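Local coordinates for protein uncharacterized HTH-type transcriptional regulator YurK (Bacillus subtilis, PDB 2IKK) that probably acts as a DNA-binding transcription factor of the GntR type, represented here by its C-terminal UTRA domain, at residues P45-K49 with L50-P54. Numbering follows the deposited sequence.
Sequences PIAEK and LQIQP
L50 lays its CD1 alongside the CG2 methyl of I46, one helical turn earlier, with 3.7 Å between the two carbons, and both side chains point the same way. They lie on the inner face of helix 44-50 of the UTRA domain, which ends in a Schellman motif and rests on the antiparallel sheet. Branched aliphatic groups suit this face because it packs on C154, H78, P80 and V58, where apolar groups fit; an alanine in place of L50 would probably take away the partner that CD1 gives I46 CG2 and open a gap towards V58 and P80. L50 N donates to I46 O (3.0 Å), the i to i-4 bond of a helix. Q51 then turns to positive phi (53°), sending the chain out of the helix, and its N makes a weak bond to E48 O. A small side chain suits A47, whose CB lies 3.6 Å from I52 O and 3.7 Å from Q53 O. I52 holds CG1 between its backbone N and carbonyl carbon (chi1 64°), which brings that carbon within 4.1 Å of A47 CB. K49 instead sends its amine to a salt bridge with D141. I52 N closes the motif by donating to A47 O at 3.1 Å, nearly straight (164°) and in the carbonyl plane.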
loop_
_atom_site.group_PDB
_atom_site.type_symbol
_atom_site.label_atom_id
_atom_site.label_comp_id
_atom_site.label_asym_id
_atom_site.label_seq_id
_atom_site.Cartn_x
_atom_site.Cartn_y
_atom_site.Cartn_z
ATOM N N PRO A 45 1.549 8.210 21.457
ATOM C CA PRO A 45 1.087 7.329 20.393
ATOM C C PRO A 45 1.405 5.872 20.603
ATOM O O PRO A 45 0.612 4.990 20.232
ATOM C CB PRO A 45 1.857 7.821 19.140
ATOM C CG PRO A 45 2.751 8.860 19.566
ATOM C CD PRO A 45 2.490 9.250 20.972
ATOM N N ILE A 46 2.557 5.580 21.160
ATOM C CA ILE A 46 2.897 4.151 21.406
ATOM C C ILE A 46 1.970 3.617 22.530
ATOM O O ILE A 46 1.437 2.487 22.421
ATOM C CB ILE A 46 4.364 3.990 21.795
ATOM C CG1 ILE A 46 5.292 4.294 20.586
ATOM C CG2 ILE A 46 4.694 2.520 22.383
ATOM C CD1 ILE A 46 4.923 3.554 19.309
ATOM N N ALA A 47 1.815 4.369 23.615
ATOM C CA ALA A 47 0.893 3.863 24.655
ATOM C C ALA A 47 -0.560 3.698 24.182
ATOM O O ALA A 47 -1.270 2.751 24.598
ATOM C CB ALA A 47 0.959 4.722 25.967
ATOM N N GLU A 48 -0.997 4.570 23.287
ATOM C CA GLU A 48 -2.330 4.496 22.691
ATOM C C GLU A 48 -2.498 3.246 21.836
ATOM O O GLU A 48 -3.481 2.504 22.011
ATOM C CB GLU A 48 -2.664 5.759 21.870
ATOM C CG GLU A 48 -3.269 6.858 22.748
ATOM C CD GLU A 48 -3.800 8.104 21.968
ATOM O OE1 GLU A 48 -4.255 7.914 20.790
ATOM O OE2 GLU A 48 -3.760 9.238 22.558
ATOM N N LYS A 49 -1.511 2.965 20.995
ATOM C CA LYS A 49 -1.537 1.758 20.177
ATOM C C LYS A 49 -1.531 0.460 21.028
ATOM O O LYS A 49 -2.234 -0.546 20.675
ATOM C CB LYS A 49 -0.283 1.700 19.258
ATOM C CG LYS A 49 -0.614 1.855 17.782
ATOM C CD LYS A 49 0.275 2.823 17.056
ATOM C CE LYS A 49 1.711 2.398 16.950
ATOM N NZ LYS A 49 1.867 1.246 15.960
ATOM N N LEU A 50 -0.711 0.469 22.066
ATOM C CA LEU A 50 -0.520 -0.768 22.869
ATOM C C LEU A 50 -1.562 -0.927 23.996
ATOM O O LEU A 50 -1.552 -1.960 24.714
ATOM C CB LEU A 50 0.912 -0.872 23.462
ATOM C CG LEU A 50 1.993 -0.989 22.353
ATOM C CD1 LEU A 50 3.460 -0.899 22.997
ATOM C CD2 LEU A 50 1.759 -2.321 21.577
ATOM N N GLN A 51 -2.372 0.105 24.169
ATOM C CA GLN A 51 -3.426 0.221 25.186
ATOM C C GLN A 51 -2.813 -0.071 26.603
ATOM O O GLN A 51 -3.280 -0.976 27.361
ATOM C CB GLN A 51 -4.536 -0.803 24.916
ATOM C CG GLN A 51 -5.354 -0.544 23.624
ATOM C CD GLN A 51 -6.503 0.461 23.760
ATOM O OE1 GLN A 51 -6.588 1.200 24.768
ATOM N NE2 GLN A 51 -7.461 0.442 22.768
ATOM N N ILE A 52 -1.767 0.674 26.909
ATOM C CA ILE A 52 -1.093 0.599 28.197
ATOM C C ILE A 52 -1.035 1.983 28.825
ATOM O O ILE A 52 -1.314 2.963 28.186
ATOM C CB ILE A 52 0.272 0.002 28.092
ATOM C CG1 ILE A 52 1.205 0.875 27.235
ATOM C CG2 ILE A 52 0.168 -1.444 27.631
ATOM C CD1 ILE A 52 2.514 0.180 26.685
ATOM N N GLN A 53 -0.645 2.027 30.088
ATOM C CA GLN A 53 -0.508 3.319 30.821
ATOM C C GLN A 53 0.485 4.307 30.203
ATOM O O GLN A 53 1.479 3.880 29.557
ATOM C CB GLN A 53 0.026 3.023 32.223
ATOM C CG GLN A 53 -0.864 2.047 33.057
ATOM C CD GLN A 53 -0.382 1.955 34.495
ATOM O OE1 GLN A 53 0.650 2.533 34.840
ATOM N NE2 GLN A 53 -1.113 1.202 35.352
ATOM N N PRO A 54 0.220 5.632 30.393
ATOM C CA PRO A 54 1.253 6.536 29.869
ATOM C C PRO A 54 2.598 6.168 30.484
ATOM O O PRO A 54 2.660 5.689 31.637
ATOM C CB PRO A 54 0.812 7.913 30.394
ATOM C CG PRO A 54 -0.681 7.868 30.470
ATOM C CD PRO A 54 -0.914 6.376 31.013
HETATM O O HOH W 1 -6.098 3.830 23.232
#